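Local atomic coordinates of 2-hydroxyisobutanoyl-CoA mutase large subunit (PDB entry 4R3U), a protein that catalyses, together with a cobalamin-binding small subunit, the interconversion of 2-hydroxyisobutyryl-CoA and (S)-3-hydroxybutyryl-CoA by rearrangement of the carbon skeleton. Residues R234-I237 with T238-K242; T277-N280 with E281-T285; R516-A519 with K520-M524. All blocks are in the same frame, centred on the assembly; numbering follows the deposited sequence.

Contact 1 (R234-I237 with T238-K242); sequences RDII and TYSAK
S240 turns its hydroxyl beside its own backbone N (chi1 -71°), and this rotation sets OG 3.1 Å from I236 O, one helical turn back. The hydroxyl donates to that carbonyl. S240 N donates to the same I236 O, also at 3.1 Å. The two donors reach the oxygen from opposite faces of the carbonyl plane. I236 O is thus held by two bonds, and the buried hydroxyl has its acceptor within its own helix. T238 uses a different rotation (chi1 63°). It leaves CG2 beside the backbone N, and CG2 comes 3.4 Å from R234 O. That oxygen also takes the T238 N-H, at 2.8 Å. Y239 CB lies 3.1 Å from D235 O, and the ring is directed away from this turn. The bonds follow the i to i+4 pattern of an alpha helix, here helix 226-243 of the TIM barrel. In the sequence it lies between strands 206-208 and 247-248. The side chain of I236 comes to about 4 Å from that of V208, which binds the substrate. I236 also packs on W184 and L187 of helix 183-196. Y239 meets V191 of that helix, and M540 and I544 of helix 540-549. R234 and D235 form a salt bridge at the start of the stretch. R234 NH1 meets D235 OD1 at 2.6 Å, in the guanidinium plane and on the syn lone pair of the oxygen. D235 OD2 is bound by R231 and by L539 N. Two arginines so close would probably favour the ionised carboxylate. R234 NH2 turns to E535 O.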
ATOM      1  N   ARG A 234     -12.992  36.162  -7.887  1.00 30.45           N
ATOM      2  CA  ARG A 234     -12.657  36.836  -9.138  1.00 31.38           C
ATOM      3  C   ARG A 234     -11.531  37.834  -8.884  1.00 37.16           C
ATOM      4  O   ARG A 234     -10.527  37.802  -9.587  1.00 39.09           O
ATOM      5  CB  ARG A 234     -13.921  37.513  -9.672  1.00 30.90           C
ATOM      6  CG  ARG A 234     -13.842  38.092 -11.063  1.00 32.61           C
ATOM      7  CD  ARG A 234     -14.776  39.287 -11.152  1.00 37.78           C
ATOM      8  NE  ARG A 234     -14.354  40.360 -10.248  1.00 40.75           N
ATOM      9  CZ  ARG A 234     -14.969  41.526 -10.109  1.00 48.50           C
ATOM     10  NH1 ARG A 234     -14.505  42.429  -9.262  1.00 34.66           N
ATOM     11  NH2 ARG A 234     -16.056  41.799 -10.811  1.00 36.36           N
ATOM     12  N   ASP A 235     -11.656  38.674  -7.852  1.00 33.89           N
ATOM     13  CA  ASP A 235     -10.598  39.627  -7.475  1.00 34.10           C
ATOM     14  C   ASP A 235      -9.279  38.927  -7.101  1.00 38.14           C
ATOM     15  O   ASP A 235      -8.196  39.424  -7.418  1.00 38.93           O
ATOM     16  CB  ASP A 235     -11.058  40.518  -6.322  1.00 34.55           C
ATOM     17  CG  ASP A 235     -12.117  41.523  -6.669  1.00 33.17           C
ATOM     18  OD1 ASP A 235     -12.641  41.475  -7.800  1.00 31.79           O
ATOM     19  OD2 ASP A 235     -12.452  42.337  -5.800  1.00 43.77           O
ATOM     20  N   ILE A 236      -9.378  37.771  -6.445  1.00 34.72           N
ATOM     21  CA  ILE A 236      -8.185  36.994  -6.103  1.00 34.03           C
ATOM     22  C   ILE A 236      -7.530  36.551  -7.409  1.00 37.24           C
ATOM     23  O   ILE A 236      -6.327  36.748  -7.586  1.00 38.29           O
ATOM     24  CB  ILE A 236      -8.488  35.803  -5.149  1.00 34.69           C
ATOM     25  CG1 ILE A 236      -8.942  36.299  -3.765  1.00 33.44           C
ATOM     26  CG2 ILE A 236      -7.282  34.871  -5.040  1.00 34.15           C
ATOM     27  CD1 ILE A 236      -9.648  35.171  -2.892  1.00 37.51           C
ATOM     28  N   ILE A 237      -8.341  36.011  -8.332  1.00 32.93           N
ATOM     29  CA  ILE A 237      -7.887  35.507  -9.633  1.00 32.72           C
ATOM     30  C   ILE A 237      -7.270  36.576 -10.492  1.00 38.94           C
ATOM     31  O   ILE A 237      -6.125  36.389 -10.903  1.00 41.06           O
ATOM     32  CB  ILE A 237      -8.956  34.636 -10.354  1.00 34.21           C
ATOM     33  CG1 ILE A 237      -9.089  33.264  -9.638  1.00 31.60           C
ATOM     34  CG2 ILE A 237      -8.642  34.461 -11.859  1.00 33.75           C
ATOM     35  CD1 ILE A 237     -10.393  32.519  -9.921  1.00 32.16           C
ATOM     36  N   THR A 238      -7.987  37.707 -10.724  1.00 35.21           N
ATOM     37  CA  THR A 238      -7.491  38.838 -11.541  1.00 36.12           C
ATOM     38  C   THR A 238      -6.242  39.505 -10.963  1.00 39.06           C
ATOM     39  O   THR A 238      -5.343  39.836 -11.728  1.00 39.45           O
ATOM     40  CB  THR A 238      -8.585  39.852 -11.837  1.00 43.76           C
ATOM     41  OG1 THR A 238      -9.044  40.426 -10.610  1.00 45.96           O
ATOM     42  CG2 THR A 238      -9.749  39.240 -12.602  1.00 44.19           C
ATOM     43  N   TYR A 239      -6.183  39.703  -9.626  1.00 35.69           N
ATOM     44  CA  TYR A 239      -5.027  40.312  -8.960  1.00 36.15           C
ATOM     45  C   TYR A 239      -3.765  39.435  -9.182  1.00 39.23           C
ATOM     46  O   TYR A 239      -2.722  39.949  -9.611  1.00 38.21           O
ATOM     47  CB  TYR A 239      -5.288  40.547  -7.444  1.00 35.73           C
ATOM     48  CG  TYR A 239      -4.039  40.958  -6.686  1.00 38.01           C
ATOM     49  CD1 TYR A 239      -3.617  42.282  -6.666  1.00 42.30           C
ATOM     50  CD2 TYR A 239      -3.222  40.003  -6.076  1.00 37.18           C
ATOM     51  CE1 TYR A 239      -2.420  42.652  -6.050  1.00 46.18           C
ATOM     52  CE2 TYR A 239      -2.011  40.360  -5.478  1.00 38.34           C
ATOM     53  CZ  TYR A 239      -1.627  41.689  -5.445  1.00 51.73           C
ATOM     54  OH  TYR A 239      -0.447  42.054  -4.835  1.00 55.62           O
ATOM     55  N   SER A 240      -3.870  38.134  -8.835  1.00 34.53           N
ATOM     56  CA  SER A 240      -2.795  37.153  -8.977  1.00 35.02           C
ATOM     57  C   SER A 240      -2.256  37.067 -10.401  1.00 43.03           C
ATOM     58  O   SER A 240      -1.042  36.990 -10.575  1.00 43.62           O
ATOM     59  CB  SER A 240      -3.261  35.775  -8.528  1.00 35.63           C
ATOM     60  OG  SER A 240      -3.408  35.739  -7.123  1.00 43.12           O
ATOM     61  N   ALA A 241      -3.155  37.088 -11.417  1.00 41.79           N
ATOM     62  CA  ALA A 241      -2.791  37.015 -12.833  1.00 43.57           C
ATOM     63  C   ALA A 241      -1.898  38.180 -13.233  1.00 52.25           C
ATOM     64  O   ALA A 241      -0.916  37.989 -13.954  1.00 55.74           O
ATOM     65  CB  ALA A 241      -4.039  36.992 -13.697  1.00 44.65           C
ATOM     66  N   LYS A 242      -2.198  39.372 -12.710  1.00 47.37           N
ATOM     67  CA  LYS A 242      -1.465  40.594 -13.015  1.00 48.77           C
ATOM     68  C   LYS A 242      -0.291  40.897 -12.056  1.00 52.83           C
ATOM     69  O   LYS A 242       0.600  41.648 -12.440  1.00 54.98           O
ATOM     70  CB  LYS A 242      -2.444  41.798 -13.093  1.00 51.84           C
ATOM     71  CG  LYS A 242      -3.444  41.761 -14.261  1.00 67.31           C
ATOM     72  CD  LYS A 242      -2.949  42.601 -15.447  1.00 86.21           C
ATOM     73  CE  LYS A 242      -4.060  43.058 -16.366  1.00 95.71           C
ATOM     74  NZ  LYS A 242      -3.587  44.078 -17.344  1.00 97.92           N
TER

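Contact 2 (T277-N280 with E281-T285); sequences TYVN and EVTKT
T283 lies one helical turn after V279, near the end of helix 264-283, which follows strand 252-253 in the TIM barrel. Their side chains cross obliquely. The contact has a polar branch and a methyl branch. T283 OG1 stands between its backbone N and carbonyl carbon (chi1 61°), which turns the hydroxyl back onto the helix. It donates to V279 O at 2.8 Å. T283 N donates to the same V279 O at 2.9 Å, from the other face of the carbonyl plane. One oxygen thus serves both donors of one threonine. A valine in its place is likely to cost V279 O the hydroxyl bond, leaving it the backbone N-H of this residue. V282, the preceding residue, is turned differently. With CG1 anti to the backbone N (chi1 -176°), CG2 falls beside that N and comes 3.2 Å from Y278 O. Y278 points away from this turn. Its ring packs on V233 of helix 226-243 and on I250, and its OH is bonded to D211 and to L213 N. The buried tyrosine hydroxyl is therefore satisfied outside the segment. The Y278 side chain is about 9 Å from those of Q209 and N251, both substrate-binding residues. V279 and N280 pack on F328 instead. K284 runs its extended chain toward E281. E281, bent at chi2, brings OE2 to 3.9 Å from K284 NZ, a long salt bridge. K284 N also donates to N280 O, at 3.0 Å. On the V279 side, the methyl branch of the threonine completes the meeting: T283 CG2 lies 4.2 Å from V279 CG1.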
ATOM      1  N   THR A 277     -18.357  28.428 -14.075  1.00 33.64           N
ATOM      2  CA  THR A 277     -18.899  29.621 -13.417  1.00 33.98           C
ATOM      3  C   THR A 277     -17.795  30.660 -13.205  1.00 39.93           C
ATOM      4  O   THR A 277     -17.990  31.829 -13.547  1.00 44.15           O
ATOM      5  CB  THR A 277     -19.594  29.207 -12.122  1.00 38.81           C
ATOM      6  OG1 THR A 277     -20.426  28.090 -12.400  1.00 42.13           O
ATOM      7  CG2 THR A 277     -20.416  30.318 -11.502  1.00 37.21           C
ATOM      8  N   TYR A 278     -16.637  30.222 -12.685  1.00 34.59           N
ATOM      9  CA  TYR A 278     -15.460  31.044 -12.393  1.00 33.43           C
ATOM     10  C   TYR A 278     -14.852  31.674 -13.629  1.00 37.53           C
ATOM     11  O   TYR A 278     -14.576  32.875 -13.615  1.00 39.89           O
ATOM     12  CB  TYR A 278     -14.403  30.232 -11.599  1.00 33.20           C
ATOM     13  CG  TYR A 278     -14.766  29.932 -10.149  1.00 32.04           C
ATOM     14  CD1 TYR A 278     -15.325  30.916  -9.327  1.00 34.29           C
ATOM     15  CD2 TYR A 278     -14.467  28.697  -9.575  1.00 30.52           C
ATOM     16  CE1 TYR A 278     -15.628  30.659  -7.992  1.00 33.91           C
ATOM     17  CE2 TYR A 278     -14.777  28.422  -8.240  1.00 29.71           C
ATOM     18  CZ  TYR A 278     -15.334  29.417  -7.444  1.00 37.12           C
ATOM     19  OH  TYR A 278     -15.634  29.196  -6.120  1.00 35.58           O
ATOM     20  N   VAL A 279     -14.668  30.889 -14.699  1.00 32.94           N
ATOM     21  CA  VAL A 279     -14.097  31.346 -15.967  1.00 33.98           C
ATOM     22  C   VAL A 279     -14.974  32.419 -16.591  1.00 38.84           C
ATOM     23  O   VAL A 279     -14.454  33.438 -17.078  1.00 39.50           O
ATOM     24  CB  VAL A 279     -13.812  30.180 -16.952  1.00 37.98           C
ATOM     25  CG1 VAL A 279     -13.239  30.704 -18.277  1.00 39.04           C
ATOM     26  CG2 VAL A 279     -12.865  29.163 -16.329  1.00 35.86           C
ATOM     27  N   ASN A 280     -16.307  32.209 -16.542  1.00 35.02           N
ATOM     28  CA  ASN A 280     -17.299  33.169 -17.050  1.00 35.74           C
ATOM     29  C   ASN A 280     -17.228  34.502 -16.287  1.00 41.18           C
ATOM     30  O   ASN A 280     -17.248  35.563 -16.910  1.00 42.30           O
ATOM     31  CB  ASN A 280     -18.708  32.585 -16.977  1.00 34.64           C
ATOM     32  CG  ASN A 280     -19.001  31.482 -17.974  1.00 54.20           C
ATOM     33  OD1 ASN A 280     -18.518  31.470 -19.105  1.00 48.53           O
ATOM     34  ND2 ASN A 280     -19.864  30.557 -17.597  1.00 46.82           N
ATOM     35  N   GLU A 281     -17.103  34.437 -14.947  1.00 37.41           N
ATOM     36  CA  GLU A 281     -17.001  35.606 -14.079  1.00 37.60           C
ATOM     37  C   GLU A 281     -15.741  36.414 -14.320  1.00 40.20           C
ATOM     38  O   GLU A 281     -15.809  37.645 -14.310  1.00 41.11           O
ATOM     39  CB  GLU A 281     -17.116  35.200 -12.595  1.00 37.67           C
ATOM     40  CG  GLU A 281     -18.493  35.385 -11.982  1.00 48.62           C
ATOM     41  CD  GLU A 281     -19.420  36.387 -12.626  1.00 60.50           C
ATOM     42  OE1 GLU A 281     -20.182  35.983 -13.533  1.00 77.08           O
ATOM     43  OE2 GLU A 281     -19.373  37.574 -12.237  1.00 47.21           O
ATOM     44  N   VAL A 282     -14.590  35.724 -14.505  1.00 34.92           N
ATOM     45  CA  VAL A 282     -13.291  36.357 -14.769  1.00 34.64           C
ATOM     46  C   VAL A 282     -13.253  36.962 -16.185  1.00 39.77           C
ATOM     47  O   VAL A 282     -12.858  38.109 -16.327  1.00 41.38           O
ATOM     48  CB  VAL A 282     -12.072  35.437 -14.473  1.00 37.02           C
ATOM     49  CG1 VAL A 282     -10.759  36.188 -14.675  1.00 37.45           C
ATOM     50  CG2 VAL A 282     -12.137  34.869 -13.052  1.00 35.21           C
ATOM     51  N   THR A 283     -13.695  36.213 -17.213  1.00 37.42           N
ATOM     52  CA  THR A 283     -13.688  36.696 -18.600  1.00 40.29           C
ATOM     53  C   THR A 283     -14.636  37.859 -18.842  1.00 48.09           C
ATOM     54  O   THR A 283     -14.373  38.682 -19.731  1.00 48.35           O
ATOM     55  CB  THR A 283     -13.815  35.569 -19.632  1.00 44.58           C
ATOM     56  OG1 THR A 283     -15.052  34.889 -19.448  1.00 46.59           O
ATOM     57  CG2 THR A 283     -12.655  34.602 -19.578  1.00 40.75           C
ATOM     58  N   LYS A 284     -15.702  37.956 -17.998  1.00 45.50           N
ATOM     59  CA  LYS A 284     -16.716  39.014 -18.001  1.00 46.20           C
ATOM     60  C   LYS A 284     -16.047  40.375 -17.751  1.00 50.15           C
ATOM     61  O   LYS A 284     -16.537  41.385 -18.243  1.00 51.20           O
ATOM     62  CB  LYS A 284     -17.755  38.713 -16.915  1.00 47.69           C
ATOM     63  CG  LYS A 284     -19.142  39.304 -17.119  1.00 60.91           C
ATOM     64  CD  LYS A 284     -20.040  38.958 -15.914  1.00 67.41           C
ATOM     65  CE  LYS A 284     -21.128  40.001 -15.666  1.00 76.96           C
ATOM     66  NZ  LYS A 284     -21.575  40.040 -14.238  1.00 81.53           N
ATOM     67  N   THR A 285     -14.898  40.388 -17.033  1.00 45.26           N
ATOM     68  CA  THR A 285     -14.099  41.595 -16.727  1.00 44.10           C
ATOM     69  C   THR A 285     -13.301  42.062 -17.953  1.00 46.67           C
ATOM     70  O   THR A 285     -12.631  43.094 -17.897  1.00 47.14           O
ATOM     71  CB  THR A 285     -13.077  41.323 -15.577  1.00 46.20           C
ATOM     72  OG1 THR A 285     -12.041  40.455 -16.053  1.00 40.98           O
ATOM     73  CG2 THR A 285     -13.713  40.761 -14.318  1.00 39.79           C
TER

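Contact 3 (R516-A519 with K520-M524); sequences RDEA and KVQAM
R516 reaches across V521 and ends on the carboxylate of E518. From CB, its CG sits between the backbone N and the carbonyl carbon (chi1 85°). The chain then runs extended to NE. CD touches V521 CG2 at 3.9 Å, and the two side chains cross at about a right angle. Beyond CD the flat guanidinium begins. V521 CG1 lies 4.0 Å above its plane, over the centre of the group. NE donates to E518 OE1 at 2.8 Å, from above the carboxylate plane. NH2 donates to E518 OE2, also at 2.8 Å, on the syn lone pair. The arginine thus grips the carboxylate side-on with two nitrogens, one to each oxygen, which fixes how the two groups are turned. NH1 points to other partners, in a salt bridge to D555 and a bond to G550 O. The arginine charge is therefore shared between two acids. E518 OE2 has a second donor. Q522 NE2 reaches it at 3.2 Å on the anti side. The E518 and Q522 side chains lie side by side and point the same way, with carboxylate and amide planes 18° apart. D517 meets K520 through carbon: OD2 lies 3.4 Å from K520 CB. K520 NZ is 6.5 Å from D517 OD2, so the opposite charges do not touch. V521 also packs on A549 of helix 540-549. V521 N donates to D517 O at 3.1 Å, and Q522 N donates to E518 O. This is the first turn of an alpha helix. D517 takes the N-cap position of helix 518-532, and R516 and D517 form the short joint after helix 501-515.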
ATOM      1  N   ARG A 516      -1.428  50.076  16.485  1.00 45.44           N
ATOM      2  CA  ARG A 516      -1.765  50.645  15.185  1.00 45.98           C
ATOM      3  C   ARG A 516      -2.330  52.065  15.213  1.00 52.62           C
ATOM      4  O   ARG A 516      -2.763  52.561  16.269  1.00 54.52           O
ATOM      5  CB  ARG A 516      -2.698  49.698  14.402  1.00 45.41           C
ATOM      6  CG  ARG A 516      -4.174  49.868  14.749  1.00 45.89           C
ATOM      7  CD  ARG A 516      -5.003  48.742  14.188  1.00 42.37           C
ATOM      8  NE  ARG A 516      -6.400  48.900  14.572  1.00 41.88           N
ATOM      9  CZ  ARG A 516      -7.338  47.979  14.398  1.00 50.66           C
ATOM     10  NH1 ARG A 516      -7.035  46.807  13.855  1.00 29.69           N
ATOM     11  NH2 ARG A 516      -8.583  48.217  14.773  1.00 44.28           N
ATOM     12  N   ASP A 517      -2.323  52.709  14.020  1.00 48.79           N
ATOM     13  CA  ASP A 517      -2.898  54.030  13.770  1.00 50.46           C
ATOM     14  C   ASP A 517      -4.379  53.783  13.510  1.00 53.73           C
ATOM     15  O   ASP A 517      -4.757  53.449  12.384  1.00 52.37           O
ATOM     16  CB  ASP A 517      -2.223  54.705  12.553  1.00 53.30           C
ATOM     17  CG  ASP A 517      -2.623  56.146  12.277  1.00 63.47           C
ATOM     18  OD1 ASP A 517      -3.546  56.656  12.956  1.00 63.68           O
ATOM     19  OD2 ASP A 517      -2.031  56.754  11.370  1.00 73.32           O
ATOM     20  N   GLU A 518      -5.203  53.888  14.575  1.00 51.28           N
ATOM     21  CA  GLU A 518      -6.644  53.625  14.543  1.00 51.05           C
ATOM     22  C   GLU A 518      -7.403  54.438  13.482  1.00 57.78           C
ATOM     23  O   GLU A 518      -8.179  53.864  12.709  1.00 56.63           O
ATOM     24  CB  GLU A 518      -7.261  53.807  15.945  1.00 52.76           C
ATOM     25  CG  GLU A 518      -8.485  52.938  16.190  1.00 60.22           C
ATOM     26  CD  GLU A 518      -8.314  51.439  15.980  1.00 69.24           C
ATOM     27  OE1 GLU A 518      -7.281  50.876  16.413  1.00 60.83           O
ATOM     28  OE2 GLU A 518      -9.233  50.826  15.394  1.00 47.13           O
ATOM     29  N   ALA A 519      -7.140  55.760  13.438  1.00 56.50           N
ATOM     30  CA  ALA A 519      -7.736  56.711  12.501  1.00 57.10           C
ATOM     31  C   ALA A 519      -7.505  56.296  11.045  1.00 58.64           C
ATOM     32  O   ALA A 519      -8.476  56.244  10.293  1.00 58.70           O
ATOM     33  CB  ALA A 519      -7.178  58.107  12.753  1.00 60.52           C
ATOM     34  N   LYS A 520      -6.237  55.963  10.668  1.00 52.56           N
ATOM     35  CA  LYS A 520      -5.840  55.539   9.320  1.00 51.26           C
ATOM     36  C   LYS A 520      -6.478  54.196   8.930  1.00 53.34           C
ATOM     37  O   LYS A 520      -6.943  54.063   7.797  1.00 52.53           O
ATOM     38  CB  LYS A 520      -4.310  55.509   9.179  1.00 54.27           C
ATOM     39  CG  LYS A 520      -3.811  55.286   7.754  1.00 78.18           C
ATOM     40  CD  LYS A 520      -2.489  56.015   7.483  1.00100.15           C
ATOM     41  CE  LYS A 520      -1.751  55.550   6.235  1.00111.56           C
ATOM     42  NZ  LYS A 520      -2.534  55.695   4.969  1.00114.20           N
ATOM     43  N   VAL A 521      -6.526  53.217   9.866  1.00 47.85           N
ATOM     44  CA  VAL A 521      -7.143  51.912   9.649  1.00 45.21           C
ATOM     45  C   VAL A 521      -8.673  52.070   9.442  1.00 49.56           C
ATOM     46  O   VAL A 521      -9.230  51.496   8.499  1.00 48.72           O
ATOM     47  CB  VAL A 521      -6.760  50.882  10.770  1.00 47.77           C
ATOM     48  CG1 VAL A 521      -7.581  49.576  10.683  1.00 43.96           C
ATOM     49  CG2 VAL A 521      -5.267  50.568  10.741  1.00 47.61           C
ATOM     50  N   GLN A 522      -9.333  52.876  10.289  1.00 47.39           N
ATOM     51  CA  GLN A 522     -10.780  53.114  10.166  1.00 46.87           C
ATOM     52  C   GLN A 522     -11.170  53.772   8.856  1.00 49.46           C
ATOM     53  O   GLN A 522     -12.166  53.370   8.249  1.00 48.14           O
ATOM     54  CB  GLN A 522     -11.347  53.869  11.375  1.00 49.19           C
ATOM     55  CG  GLN A 522     -11.357  53.037  12.667  1.00 52.83           C
ATOM     56  CD  GLN A 522     -12.033  51.705  12.532  1.00 56.14           C
ATOM     57  OE1 GLN A 522     -13.133  51.570  11.969  1.00 52.00           O
ATOM     58  NE2 GLN A 522     -11.373  50.688  13.038  1.00 52.28           N
ATOM     59  N   ALA A 523     -10.349  54.741   8.402  1.00 46.69           N
ATOM     60  CA  ALA A 523     -10.513  55.461   7.131  1.00 47.42           C
ATOM     61  C   ALA A 523     -10.349  54.498   5.940  1.00 51.85           C
ATOM     62  O   ALA A 523     -11.132  54.555   4.988  1.00 51.17           O
ATOM     63  CB  ALA A 523      -9.492  56.580   7.037  1.00 49.91           C
ATOM     64  N   MET A 524      -9.348  53.586   6.021  1.00 48.41           N
ATOM     65  CA  MET A 524      -9.058  52.595   4.997  1.00 47.34           C
ATOM     66  C   MET A 524     -10.202  51.569   4.906  1.00 51.96           C
ATOM     67  O   MET A 524     -10.448  51.045   3.819  1.00 54.22           O
ATOM     68  CB  MET A 524      -7.740  51.887   5.303  1.00 48.84           C
ATOM     69  CG  MET A 524      -6.505  52.606   4.821  1.00 53.34           C
ATOM     70  SD  MET A 524      -5.007  51.635   5.183  1.00 55.05           S
ATOM     71  CE  MET A 524      -3.808  52.558   4.264  1.00 54.59           C
TER

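How the contacts relate
Contacts 1 and 2 lie on neighbouring helices of the TIM barrel, 226-243 and 264-283, and touch directly. I237 CG2 meets V282 CG2 at 3.7 Å, and R234 packs against T285. Contact 1 is buried; contact 2 is partly buried, with K284 and T285 exposed. Contact 3 is a surface contact on helix 518-532, with its centre about 26 Å from that of contact 1, and touches neither of the others. The chemistry follows the place. In the two barrel helices, serine or threonine hydroxyls turn back to backbone carbonyls. At contact 3 a charged and amide network of R516, E518 and Q522 takes over, with the R516 guanidinium lying across V521.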